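Local atomic coordinates of L-ornithine N(5)-monooxygenase (Pseudomonas aeruginosa, PDB entry 3S5W), a protein that hydroxylates the side-chain nitrogen of L-ornithine with FAD, NADPH and molecular oxygen, the first step toward the hydroxamate siderophore pyoverdin. Residues 76-81 with 212-217; 230-235 with 244-249; 237-242 with 255-260. All blocks are in the same frame, centred on the assembly; numbering follows the deposited sequence.

Contact 1: residues 76-81 with 212-217; sequences TLVSQS and QYLEHM. With FAD (flavin-adenine dinucleotide), chain C.
V78 meets Y213 through one methyl group: CG1 lies 3.5 Å from CE1 of Y213 and almost as near CD1, so it comes up obliquely beside the CD1-CE1 bond of the phenol ring, the two side chains crossing at about a right angle. The same methyl reaches CD2 of L214 more loosely, at 4.3 Å. The other branch of L214 turns to the backbone, its CD1 standing 3.6 Å from the carbonyl O of L77. No hydrogen bond joins the two segments.

The tyrosine is positioned from two more directions. CG of M217, one helical turn on, covers one face of the ring 3.6 Å above its plane, toward the rim, while the hydroxyl is hydrogen-bonded to D245 OD2. With its CG anti to the backbone N (chi1 176°), Y213 reaches out from the first turn of its helix to that carboxylate. On the other segment, L77 is the centre of an inverse gamma turn, and S81 OG donates to the V78 carbonyl, in its plane. T76 faces the flavin, OG1 being 3.4 Å from the C7M methyl of FAD, and this hydroxyl is also hydrogen-bonded to H73 O and R126 NH1.

The contact thus sets a loop of the FAD pocket against the short helix 213-217, with L77 packed on helix 126-137 and both V78 and Y213 touching helix 237-249.

Contact 2: residues 230-235 with 244-249; sequences IAIIGG and IDLNDS. With NAP (NADP nicotinamide-adenine-dinucleotide phosphate), chain F.
L246 packs against I230 and I232, whose side chains emerge from the same side of strand 228-233. Its CD1 does most of the work, lying 3.9 Å from CG2 of I230 and likewise 3.9 Å from CD1 of I232. The second branch, CD2, reaches CD1 of I230 at 4.1 Å, so the leucine fork touches both the branch methyl and the chain end of that isoleucine.

The two isoleucines share a conformation, CG1 lying opposite the carbonyl carbon and beside the backbone N (chi1 -62° in I230 and -60° in I232), with CD1 carried outward on an extended chi2. They nevertheless present themselves differently. I230 crosses the leucine obliquely, touching it through CG2 and CD1, whereas I232 and L246 approach tip to tip, methyl against methyl. Both methyls of L246 are directed at the strand. The spacing is that of ordinary apolar packing, without a polar atom between the side chains. L246 also rests on A255 of the adjacent strand, so one leucine covers parts of two strands.

I233, on the alternate face of the strand, brings CG2 to 4.1 Å from C2A of the NADP adenine. Beyond it the chain turns through G234, which has a positive phi and passes close to the adenosine ribose of NADP. The next amide, G235 N, donates a 2.8 Å hydrogen bond to the ribose hydroxyl O3B. Strand, glycine turn and helix packed back on the strand form the first half of a Rossmann-type beta-alpha-beta unit, here binding NADP.

Contact 3: residues 237-242 with 255-260; sequences QSAAEA and ADMILR. With NAP (NADP nicotinamide-adenine-dinucleotide phosphate), chain F.
M257 points its terminal methyl at the first turn of helix 237-249, where CE lies 4.0 Å from CB of A239. The same methyl is 3.9 Å from A239 O and 4.0 Å from A240 N, so it lies against the backbone of the helix as well as the alanine side chain. A bend at the thioether (chi3 70°) swings CE off the line of an otherwise extended chain. With an alanine as its partner, the helix comes close to the strand: the CA atoms of A239 and M257 are 7.4 Å apart.

This is the second half of the beta-alpha-beta unit of a Rossmann-type nucleotide-binding fold, and A239 matches the alanine of its GxGxxA pattern. The NADP spans the two segments. At the helix N terminus, S238 N donates to O2N of the nicotinamide-side phosphate and, in one of the two conformers of this serine, OG donates to O1N (2.9 Å).

Past the end of strand 253-258, R260 lays one face of its guanidinium over the adenine, C6A being 3.5 Å above the plane toward the rim. Its edge meets the 2'-phosphate, the group that distinguishes NADP from NAD, which lies in the guanidinium plane: NE donates to O1X and NH2 to O3X, each at 2.8 Å, with the latter bond nearly straight (175°).

In the fold
From the N terminus, contact 1 closes the longest loop: the FAD-pocket residues 76-81 meet helix 213-217 after 130 intervening residues, and this loop is complete before strand 228-233 begins. Contacts 2 and 3 follow in series with it but cross each other, since their segments alternate along the chain as strand, helix start, helix end and next strand. They share helix 237-249, which covers the neighbouring parallel strands 228-233 and 253-258, joined by an I232-D256 backbone hydrogen bond and probably an I232-I258 one. Contact 1 adjoins the same helix: M217 packs on L246, and Q80 and S81 on E241. The helix thus lies between the NADP-binding sheet and the loop bordering the flavin.

Contact 1: residues 76-81 with 212-217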
loop_
_atom_site.group_PDB
_atom_site.type_symbol
_atom_site.label_atom_id
_atom_site.label_comp_id
_atom_site.label_asym_id
_atom_site.label_seq_id
_atom_site.Cartn_x
_atom_site.Cartn_y
_atom_site.Cartn_z
ATOM N N THR A 76 -3.882 10.412 -0.706
ATOM C CA THR A 76 -4.763 9.972 0.400
ATOM C C THR A 76 -4.476 10.730 1.698
ATOM O O THR A 76 -5.098 10.432 2.732
ATOM C CB THR A 76 -4.647 8.470 0.697
ATOM O OG1 THR A 76 -3.355 8.149 1.271
ATOM C CG2 THR A 76 -4.913 7.627 -0.564
ATOM N N LEU A 77 -3.549 11.699 1.641
ATOM C CA LEU A 77 -3.075 12.352 2.879
ATOM C C LEU A 77 -4.029 13.469 3.306
ATOM O O LEU A 77 -3.684 14.668 3.291
ATOM C CB LEU A 77 -1.624 12.837 2.740
ATOM C CG LEU A 77 -0.586 11.730 2.483
ATOM C CD1 LEU A 77 0.820 12.300 2.119
ATOM C CD2 LEU A 77 -0.484 10.827 3.727
ATOM N N VAL A 78 -5.235 13.072 3.688
ATOM C CA VAL A 78 -6.237 14.035 4.128
ATOM C C VAL A 78 -5.916 14.440 5.564
ATOM O O VAL A 78 -5.126 13.777 6.261
ATOM C CB VAL A 78 -7.704 13.497 4.019
ATOM C CG1 VAL A 78 -8.027 13.143 2.568
ATOM C CG2 VAL A 78 -7.909 12.253 4.887
ATOM N N SER A 79 -6.534 15.532 5.988
ATOM C CA SER A 79 -6.294 16.111 7.312
ATOM C C SER A 79 -6.481 15.062 8.442
ATOM O O SER A 79 -5.632 14.955 9.321
ATOM C CB SER A 79 -7.189 17.354 7.487
ATOM O OG SER A 79 -7.162 17.774 8.820
ATOM N N GLN A 80 -7.569 14.289 8.403
ATOM C CA GLN A 80 -7.737 13.142 9.336
ATOM C C GLN A 80 -7.267 11.818 8.707
ATOM O O GLN A 80 -8.058 11.058 8.075
ATOM C CB GLN A 80 -9.173 13.015 9.902
ATOM C CG GLN A 80 -9.425 11.754 10.812
ATOM C CD GLN A 80 -8.561 11.749 12.085
ATOM O OE1 GLN A 80 -8.486 12.755 12.799
ATOM N NE2 GLN A 80 -7.911 10.612 12.373
ATOM N N SER A 81 -5.970 11.551 8.884
ATOM C CA SER A 81 -5.395 10.304 8.422
ATOM C C SER A 81 -4.258 9.946 9.376
ATOM O O SER A 81 -3.121 10.372 9.204
ATOM C CB SER A 81 -4.949 10.394 6.958
ATOM O OG SER A 81 -4.092 11.494 6.719
ATOM N N GLN A 212 -6.692 8.267 -5.544
ATOM C CA GLN A 212 -6.581 9.568 -6.233
ATOM C C GLN A 212 -7.434 10.677 -5.610
ATOM O O GLN A 212 -7.714 11.700 -6.245
ATOM C CB GLN A 212 -6.903 9.386 -7.732
ATOM C CG GLN A 212 -5.796 8.603 -8.441
ATOM C CD GLN A 212 -4.496 9.402 -8.544
ATOM O OE1 GLN A 212 -3.546 9.147 -7.812
ATOM N NE2 GLN A 212 -4.471 10.407 -9.439
ATOM N N TYR A 213 -7.826 10.491 -4.348
ATOM C CA TYR A 213 -8.841 11.359 -3.730
ATOM C C TYR A 213 -8.506 12.862 -3.843
ATOM O O TYR A 213 -9.314 13.662 -4.327
ATOM C CB TYR A 213 -9.021 10.941 -2.253
ATOM C CG TYR A 213 -9.960 11.796 -1.470
ATOM C CD1 TYR A 213 -9.485 12.922 -0.756
ATOM C CD2 TYR A 213 -11.337 11.497 -1.420
ATOM C CE1 TYR A 213 -10.369 13.740 -0.017
ATOM C CE2 TYR A 213 -12.225 12.310 -0.674
ATOM C CZ TYR A 213 -11.727 13.419 0.030
ATOM O OH TYR A 213 -12.568 14.220 0.749
ATOM N N LEU A 214 -7.314 13.239 -3.393
ATOM C CA LEU A 214 -6.954 14.668 -3.297
ATOM C C LEU A 214 -6.848 15.331 -4.666
ATOM O O LEU A 214 -7.169 16.515 -4.827
ATOM C CB LEU A 214 -5.674 14.846 -2.478
ATOM C CG LEU A 214 -5.870 14.856 -0.949
ATOM C CD1 LEU A 214 -4.518 14.926 -0.224
ATOM C CD2 LEU A 214 -6.800 15.971 -0.462
ATOM N N GLU A 215 -6.464 14.540 -5.659
ATOM C CA GLU A 215 -6.350 15.014 -7.048
ATOM C C GLU A 215 -7.714 15.414 -7.644
ATOM O O GLU A 215 -7.816 16.411 -8.363
ATOM C CB GLU A 215 -5.669 13.943 -7.918
ATOM C CG GLU A 215 -5.496 14.347 -9.385
ATOM C CD GLU A 215 -4.288 15.268 -9.597
ATOM O OE1 GLU A 215 -3.924 16.039 -8.662
ATOM O OE2 GLU A 215 -3.686 15.203 -10.695
ATOM N N HIS A 216 -8.757 14.661 -7.314
ATOM C CA HIS A 216 -10.096 14.924 -7.847
ATOM C C HIS A 216 -10.890 15.868 -6.994
ATOM O O HIS A 216 -11.740 16.575 -7.521
ATOM C CB HIS A 216 -10.887 13.641 -8.006
ATOM C CG HIS A 216 -10.436 12.819 -9.152
ATOM N ND1 HIS A 216 -9.415 11.900 -9.046
ATOM C CD2 HIS A 216 -10.850 12.786 -10.439
ATOM C CE1 HIS A 216 -9.212 11.343 -10.225
ATOM N NE2 HIS A 216 -10.076 11.853 -11.084
ATOM N N MET A 217 -10.641 15.870 -5.684
ATOM C CA MET A 217 -11.354 16.772 -4.806
ATOM C C MET A 217 -10.829 18.227 -4.881
ATOM O O MET A 217 -11.535 19.159 -4.491
ATOM C CB MET A 217 -11.388 16.236 -3.376
ATOM C CG MET A 217 -12.221 14.950 -3.226
ATOM S SD MET A 217 -13.957 15.035 -3.802
ATOM C CE MET A 217 -14.602 16.352 -2.776
HETATM P PA FAD C . 4.433 1.338 -1.837
HETATM O O1A FAD C . 3.103 1.213 -2.478
HETATM O O2A FAD C . 4.492 2.277 -0.620
HETATM O O5B FAD C . 5.519 1.872 -2.922
HETATM C C5B FAD C . 5.529 1.319 -4.217
HETATM C C4B FAD C . 6.325 2.309 -5.049
HETATM O O4B FAD C . 6.486 1.750 -6.324
HETATM C C3B FAD C . 5.547 3.607 -5.238
HETATM O O3B FAD C . 6.306 4.698 -4.755
HETATM C C2B FAD C . 5.307 3.695 -6.751
HETATM O O2B FAD C . 5.525 5.006 -7.259
HETATM C C1B FAD C . 6.368 2.784 -7.289
HETATM N N9A FAD C . 6.041 2.091 -8.531
HETATM C C8A FAD C . 4.915 1.327 -8.820
HETATM N N7A FAD C . 5.082 0.808 -10.073
HETATM C C5A FAD C . 6.292 1.214 -10.543
HETATM C C6A FAD C . 6.958 0.979 -11.746
HETATM N N6A FAD C . 6.521 0.035 -12.595
HETATM N N1A FAD C . 8.210 1.562 -11.931
HETATM C C2A FAD C . 8.814 2.341 -10.966
HETATM N N3A FAD C . 8.154 2.575 -9.764
HETATM C C4A FAD C . 6.912 2.016 -9.572
HETATM N N1 FAD C . 0.682 0.195 6.318
HETATM C C2 FAD C . 0.932 0.312 7.679
HETATM O O2 FAD C . 1.653 -0.494 8.244
HETATM N N3 FAD C . 0.371 1.336 8.413
HETATM C C4 FAD C . -0.436 2.277 7.823
HETATM O O4 FAD C . -0.883 3.208 8.514
HETATM C C4X FAD C . -0.709 2.158 6.446
HETATM N N5 FAD C . -1.537 3.080 5.823
HETATM C C5X FAD C . -1.815 2.954 4.471
HETATM C C6 FAD C . -2.654 3.893 3.854
HETATM C C7 FAD C . -2.952 3.795 2.502
HETATM C C7M FAD C . -3.870 4.835 1.910
HETATM C C8 FAD C . -2.430 2.736 1.768
HETATM C C8M FAD C . -2.706 2.568 0.301
HETATM C C9 FAD C . -1.595 1.799 2.368
HETATM C C9A FAD C . -1.259 1.904 3.725
HETATM N N10 FAD C . -0.423 0.970 4.349
HETATM C C10 FAD C . -0.169 1.093 5.710
HETATM C "C1'" FAD C . 0.150 -0.205 3.619
HETATM C "C2'" FAD C . 1.282 0.146 2.632
HETATM O "O2'" FAD C . 1.214 -0.896 1.652
HETATM C "C3'" FAD C . 2.622 0.108 3.351
HETATM O "O3'" FAD C . 2.661 1.024 4.464
HETATM C "C4'" FAD C . 3.789 0.495 2.409
HETATM O "O4'" FAD C . 3.458 1.695 1.720
HETATM C "C5'" FAD C . 4.237 -0.629 1.438
HETATM O "O5'" FAD C . 5.502 -0.257 0.926
HETATM P P FAD C . 6.029 -0.702 -0.538
HETATM O O1P FAD C . 7.326 0.045 -0.734
HETATM O O2P FAD C . 6.067 -2.206 -0.550
HETATM O O3P FAD C . 4.899 -0.157 -1.522
#

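Contact 2: residues 230-235 with 244-249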
loop_
_atom_site.group_PDB
_atom_site.type_symbol
_atom_site.label_atom_id
_atom_site.label_comp_id
_atom_site.label_asym_id
_atom_site.label_seq_id
_atom_site.Cartn_x
_atom_site.Cartn_y
_atom_site.Cartn_z
ATOM N N ILE A 230 -22.129 12.981 -3.258
ATOM C CA ILE A 230 -21.037 12.078 -3.552
ATOM C C ILE A 230 -21.282 10.720 -2.925
ATOM O O ILE A 230 -21.618 10.634 -1.729
ATOM C CB ILE A 230 -19.673 12.675 -3.053
ATOM C CG1 ILE A 230 -19.410 14.000 -3.799
ATOM C CG2 ILE A 230 -18.541 11.628 -3.216
ATOM C CD1 ILE A 230 -18.074 14.713 -3.500
ATOM N N ALA A 231 -21.105 9.665 -3.717
ATOM C CA ALA A 231 -21.178 8.291 -3.198
ATOM C C ALA A 231 -19.779 7.788 -2.858
ATOM O O ALA A 231 -18.859 7.975 -3.625
ATOM C CB ALA A 231 -21.837 7.324 -4.241
ATOM N N ILE A 232 -19.648 7.128 -1.712
ATOM C CA ILE A 232 -18.435 6.442 -1.355
ATOM C C ILE A 232 -18.750 4.959 -1.329
ATOM O O ILE A 232 -19.614 4.531 -0.544
ATOM C CB ILE A 232 -17.929 6.839 0.059
ATOM C CG1 ILE A 232 -17.632 8.349 0.118
ATOM C CG2 ILE A 232 -16.682 6.004 0.414
ATOM C CD1 ILE A 232 -17.493 8.900 1.549
ATOM N N ILE A 233 -18.066 4.181 -2.177
ATOM C CA ILE A 233 -18.228 2.710 -2.174
ATOM C C ILE A 233 -17.195 2.035 -1.256
ATOM O O ILE A 233 -15.998 2.167 -1.472
ATOM C CB ILE A 233 -18.120 2.114 -3.615
ATOM C CG1 ILE A 233 -18.981 2.933 -4.624
ATOM C CG2 ILE A 233 -18.410 0.574 -3.614
ATOM C CD1 ILE A 233 -20.468 3.189 -4.229
ATOM N N GLY A 234 -17.669 1.278 -0.259
ATOM C CA GLY A 234 -16.779 0.522 0.640
ATOM C C GLY A 234 -17.062 0.844 2.104
ATOM O O GLY A 234 -17.791 1.802 2.432
ATOM N N GLY A 235 -16.447 0.077 2.986
ATOM C CA GLY A 235 -16.727 0.200 4.420
ATOM C C GLY A 235 -15.496 -0.012 5.271
ATOM O O GLY A 235 -15.630 -0.301 6.445
ATOM N N ILE A 244 -15.227 11.107 6.447
ATOM C CA ILE A 244 -15.013 12.114 7.485
ATOM C C ILE A 244 -14.421 13.390 6.833
ATOM O O ILE A 244 -14.788 14.540 7.200
ATOM C CB ILE A 244 -14.102 11.518 8.603
ATOM C CG1 ILE A 244 -14.950 10.669 9.559
ATOM C CG2 ILE A 244 -13.305 12.604 9.344
ATOM C CD1 ILE A 244 -16.134 11.441 10.287
ATOM N N ASP A 245 -13.521 13.201 5.869
ATOM C CA ASP A 245 -13.027 14.370 5.151
ATOM C C ASP A 245 -14.137 15.167 4.434
ATOM O O ASP A 245 -14.186 16.396 4.531
ATOM C CB ASP A 245 -11.942 14.012 4.152
ATOM C CG ASP A 245 -11.129 15.228 3.757
ATOM O OD1 ASP A 245 -10.513 15.833 4.657
ATOM O OD2 ASP A 245 -11.101 15.559 2.567
ATOM N N LEU A 246 -15.024 14.478 3.702
ATOM C CA LEU A 246 -16.167 15.166 3.092
ATOM C C LEU A 246 -16.996 15.874 4.155
ATOM O O LEU A 246 -17.351 17.071 3.992
ATOM C CB LEU A 246 -17.042 14.227 2.241
ATOM C CG LEU A 246 -16.285 13.664 1.019
ATOM C CD1 LEU A 246 -17.127 12.599 0.330
ATOM C CD2 LEU A 246 -15.952 14.784 0.042
ATOM N N ASN A 247 -17.312 15.160 5.237
ATOM C CA ASN A 247 -18.147 15.749 6.286
ATOM C C ASN A 247 -17.529 17.033 6.860
ATOM O O ASN A 247 -18.234 18.062 7.048
ATOM C CB ASN A 247 -18.326 14.763 7.442
ATOM C CG ASN A 247 -19.193 15.330 8.572
ATOM O OD1 ASN A 247 -20.395 15.501 8.404
ATOM N ND2 ASN A 247 -18.576 15.631 9.720
ATOM N N ASP A 248 -16.222 16.948 7.147
ATOM C CA ASP A 248 -15.514 18.014 7.857
ATOM C C ASP A 248 -15.135 19.192 6.950
ATOM O O ASP A 248 -15.143 20.322 7.407
ATOM C CB ASP A 248 -14.250 17.487 8.568
ATOM C CG ASP A 248 -14.555 16.574 9.762
ATOM O OD1 ASP A 248 -15.733 16.429 10.139
ATOM O OD2 ASP A 248 -13.588 15.987 10.316
ATOM N N SER A 249 -14.818 18.929 5.684
ATOM C CA SER A 249 -14.142 19.933 4.836
ATOM C C SER A 249 -14.935 20.416 3.638
ATOM O O SER A 249 -14.551 21.408 3.012
ATOM C CB SER A 249 -12.827 19.378 4.333
ATOM O OG SER A 249 -11.903 19.464 5.373
HETATM P PA NAP F . -9.970 -2.883 2.450
HETATM O O1A NAP F . -9.818 -3.099 3.894
HETATM O O2A NAP F . -9.599 -4.017 1.628
HETATM O O5B NAP F . -11.438 -2.324 2.233
HETATM C C5B NAP F . -12.012 -2.551 1.000
HETATM C C4B NAP F . -13.451 -2.118 1.183
HETATM O O4B NAP F . -13.963 -2.116 -0.119
HETATM C C3B NAP F . -14.238 -3.144 2.010
HETATM O O3B NAP F . -15.260 -2.403 2.664
HETATM C C2B NAP F . -14.830 -4.008 0.883
HETATM O O2B NAP F . -16.073 -4.540 1.242
HETATM C C1B NAP F . -15.071 -2.970 -0.239
HETATM N N9A NAP F . -15.119 -3.653 -1.542
HETATM C C8A NAP F . -14.101 -4.356 -2.152
HETATM N N7A NAP F . -14.542 -4.848 -3.331
HETATM C C5A NAP F . -15.831 -4.491 -3.464
HETATM C C6A NAP F . -16.775 -4.746 -4.460
HETATM N N6A NAP F . -16.457 -5.487 -5.515
HETATM N N1A NAP F . -18.034 -4.245 -4.311
HETATM C C2A NAP F . -18.401 -3.492 -3.228
HETATM N N3A NAP F . -17.468 -3.235 -2.232
HETATM C C4A NAP F . -16.215 -3.744 -2.348
HETATM O O3 NAP F . -9.188 -1.553 1.971
HETATM P PN NAP F . -8.885 -0.102 2.662
HETATM O O1N NAP F . -8.238 0.715 1.581
HETATM O O2N NAP F . -10.082 0.480 3.352
HETATM O O5D NAP F . -7.770 -0.621 3.700
HETATM C C5D NAP F . -7.593 -0.334 5.071
HETATM C C4D NAP F . -6.072 -0.391 5.157
HETATM O O4D NAP F . -5.470 0.456 6.099
HETATM C C3D NAP F . -5.422 -1.731 5.465
HETATM O O3D NAP F . -5.719 -2.700 4.488
HETATM C C2D NAP F . -3.955 -1.278 5.542
HETATM O O2D NAP F . -3.198 -1.350 4.340
HETATM C C1D NAP F . -4.078 0.192 5.966
HETATM P P2B NAP F . -16.295 -6.077 1.704
HETATM O O1X NAP F . -17.798 -6.229 1.504
HETATM O O2X NAP F . -15.830 -6.082 3.147
HETATM O O3X NAP F . -15.437 -6.976 0.848
#

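Contact 3: residues 237-242 with 255-260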
loop_
_atom_site.group_PDB
_atom_site.type_symbol
_atom_site.label_atom_id
_atom_site.label_comp_id
_atom_site.label_asym_id
_atom_site.label_seq_id
_atom_site.Cartn_x
_atom_site.Cartn_y
_atom_site.Cartn_z
ATOM N N GLN A 237 -11.261 1.336 6.187
ATOM C CA GLN A 237 -10.604 2.540 6.712
ATOM C C GLN A 237 -10.618 3.658 5.682
ATOM O O GLN A 237 -10.898 4.807 6.035
ATOM C CB GLN A 237 -9.158 2.196 7.125
ATOM C CG GLN A 237 -8.342 3.344 7.758
ATOM C CD GLN A 237 -8.844 3.708 9.130
ATOM O OE1 GLN A 237 -9.470 2.890 9.804
ATOM N NE2 GLN A 237 -8.559 4.932 9.569
ATOM N N SER A 238 -10.360 3.329 4.411
ATOM C CA SER A 238 -10.306 4.369 3.376
ATOM C C SER A 238 -11.658 5.008 3.169
ATOM O O SER A 238 -11.742 6.231 3.078
ATOM C CB SER A 238 -9.745 3.867 2.044
ATOM O OG SER A 238 -8.416 3.491 2.209
ATOM N N ALA A 239 -12.720 4.185 3.113
ATOM C CA ALA A 239 -14.103 4.723 3.007
ATOM C C ALA A 239 -14.431 5.648 4.195
ATOM O O ALA A 239 -14.968 6.728 4.015
ATOM C CB ALA A 239 -15.109 3.603 2.954
ATOM N N ALA A 240 -14.090 5.204 5.399
ATOM C CA ALA A 240 -14.313 5.984 6.624
ATOM C C ALA A 240 -13.535 7.313 6.590
ATOM O O ALA A 240 -14.068 8.345 6.995
ATOM C CB ALA A 240 -13.896 5.188 7.854
ATOM N N GLU A 241 -12.295 7.271 6.131
ATOM C CA GLU A 241 -11.497 8.529 6.056
ATOM C C GLU A 241 -12.061 9.476 5.011
ATOM O O GLU A 241 -12.170 10.669 5.252
ATOM C CB GLU A 241 -10.025 8.214 5.784
ATOM C CG GLU A 241 -9.364 7.623 7.055
ATOM C CD GLU A 241 -7.864 7.370 6.940
ATOM O OE1 GLU A 241 -7.284 7.535 5.826
ATOM O OE2 GLU A 241 -7.248 7.022 7.988
ATOM N N ALA A 242 -12.418 8.937 3.842
ATOM C CA ALA A 242 -13.090 9.733 2.806
ATOM C C ALA A 242 -14.370 10.367 3.330
ATOM O O ALA A 242 -14.619 11.581 3.149
ATOM C CB ALA A 242 -13.401 8.854 1.576
ATOM N N ALA A 255 -22.831 13.180 1.495
ATOM C CA ALA A 255 -22.121 11.921 1.259
ATOM C C ALA A 255 -22.971 10.693 1.648
ATOM O O ALA A 255 -23.648 10.698 2.694
ATOM C CB ALA A 255 -20.763 11.902 2.024
ATOM N N ASP A 256 -22.942 9.663 0.795
ATOM C CA ASP A 256 -23.579 8.367 1.077
ATOM C C ASP A 256 -22.484 7.316 1.167
ATOM O O ASP A 256 -21.752 7.103 0.195
ATOM C CB ASP A 256 -24.541 7.942 -0.047
ATOM C CG ASP A 256 -25.797 8.801 -0.142
ATOM O OD1 ASP A 256 -25.874 9.891 0.485
ATOM O OD2 ASP A 256 -26.734 8.358 -0.862
ATOM N N MET A 257 -22.360 6.644 2.304
ATOM C CA MET A 257 -21.458 5.505 2.380
ATOM C C MET A 257 -22.266 4.319 1.920
ATOM O O MET A 257 -23.297 3.965 2.527
ATOM C CB MET A 257 -20.951 5.231 3.788
ATOM C CG MET A 257 -20.185 6.361 4.380
ATOM S SD MET A 257 -19.358 5.912 5.940
ATOM C CE MET A 257 -18.079 4.793 5.374
ATOM N N ILE A 258 -21.794 3.700 0.850
ATOM C CA ILE A 258 -22.504 2.572 0.266
ATOM C C ILE A 258 -21.653 1.331 0.460
ATOM O O ILE A 258 -20.640 1.154 -0.212
ATOM C CB ILE A 258 -22.860 2.813 -1.234
ATOM C CG1 ILE A 258 -23.683 4.110 -1.383
ATOM C CG2 ILE A 258 -23.575 1.556 -1.838
ATOM C CD1 ILE A 258 -23.963 4.539 -2.828
ATOM N N LEU A 259 -22.075 0.458 1.376
ATOM C CA LEU A 259 -21.289 -0.723 1.674
ATOM C C LEU A 259 -22.204 -1.946 1.643
ATOM O O LEU A 259 -23.373 -1.878 2.076
ATOM C CB LEU A 259 -20.550 -0.608 3.029
ATOM C CG LEU A 259 -21.377 -0.451 4.324
ATOM C CD1 LEU A 259 -20.588 -0.960 5.520
ATOM C CD2 LEU A 259 -21.796 1.013 4.552
ATOM N N ARG A 260 -21.684 -3.024 1.071
ATOM C CA ARG A 260 -22.474 -4.253 0.951
ATOM C C ARG A 260 -22.543 -4.995 2.311
ATOM O O ARG A 260 -23.474 -5.744 2.551
ATOM C CB ARG A 260 -21.958 -5.144 -0.194
ATOM C CG ARG A 260 -20.513 -5.552 -0.085
ATOM C CD ARG A 260 -20.007 -6.343 -1.302
ATOM N NE ARG A 260 -18.605 -6.689 -1.090
ATOM C CZ ARG A 260 -17.832 -7.308 -1.976
ATOM N NH1 ARG A 260 -18.315 -7.638 -3.160
ATOM N NH2 ARG A 260 -16.570 -7.583 -1.678
HETATM P PA NAP F . -9.970 -2.883 2.450
HETATM O O1A NAP F . -9.818 -3.099 3.894
HETATM O O2A NAP F . -9.599 -4.017 1.628
HETATM O O5B NAP F . -11.438 -2.324 2.233
HETATM C C5B NAP F . -12.012 -2.551 1.000
HETATM C C4B NAP F . -13.451 -2.118 1.183
HETATM O O4B NAP F . -13.963 -2.116 -0.119
HETATM C C3B NAP F . -14.238 -3.144 2.010
HETATM O O3B NAP F . -15.260 -2.403 2.664
HETATM C C2B NAP F . -14.830 -4.008 0.883
HETATM O O2B NAP F . -16.073 -4.540 1.242
HETATM C C1B NAP F . -15.071 -2.970 -0.239
HETATM N N9A NAP F . -15.119 -3.653 -1.542
HETATM C C8A NAP F . -14.101 -4.356 -2.152
HETATM N N7A NAP F . -14.542 -4.848 -3.331
HETATM C C5A NAP F . -15.831 -4.491 -3.464
HETATM C C6A NAP F . -16.775 -4.746 -4.460
HETATM N N6A NAP F . -16.457 -5.487 -5.515
HETATM N N1A NAP F . -18.034 -4.245 -4.311
HETATM C C2A NAP F . -18.401 -3.492 -3.228
HETATM N N3A NAP F . -17.468 -3.235 -2.232
HETATM C C4A NAP F . -16.215 -3.744 -2.348
HETATM O O3 NAP F . -9.188 -1.553 1.971
HETATM P PN NAP F . -8.885 -0.102 2.662
HETATM O O1N NAP F . -8.238 0.715 1.581
HETATM O O2N NAP F . -10.082 0.480 3.352
HETATM O O5D NAP F . -7.770 -0.621 3.700
HETATM C C5D NAP F . -7.593 -0.334 5.071
HETATM C C4D NAP F . -6.072 -0.391 5.157
HETATM O O4D NAP F . -5.470 0.456 6.099
HETATM C C3D NAP F . -5.422 -1.731 5.465
HETATM O O3D NAP F . -5.719 -2.700 4.488
HETATM C C2D NAP F . -3.955 -1.278 5.542
HETATM O O2D NAP F . -3.198 -1.350 4.340
HETATM C C1D NAP F . -4.078 0.192 5.966
HETATM P P2B NAP F . -16.295 -6.077 1.704
HETATM O O1X NAP F . -17.798 -6.229 1.504
HETATM O O2X NAP F . -15.830 -6.082 3.147
HETATM O O3X NAP F . -15.437 -6.976 0.848
#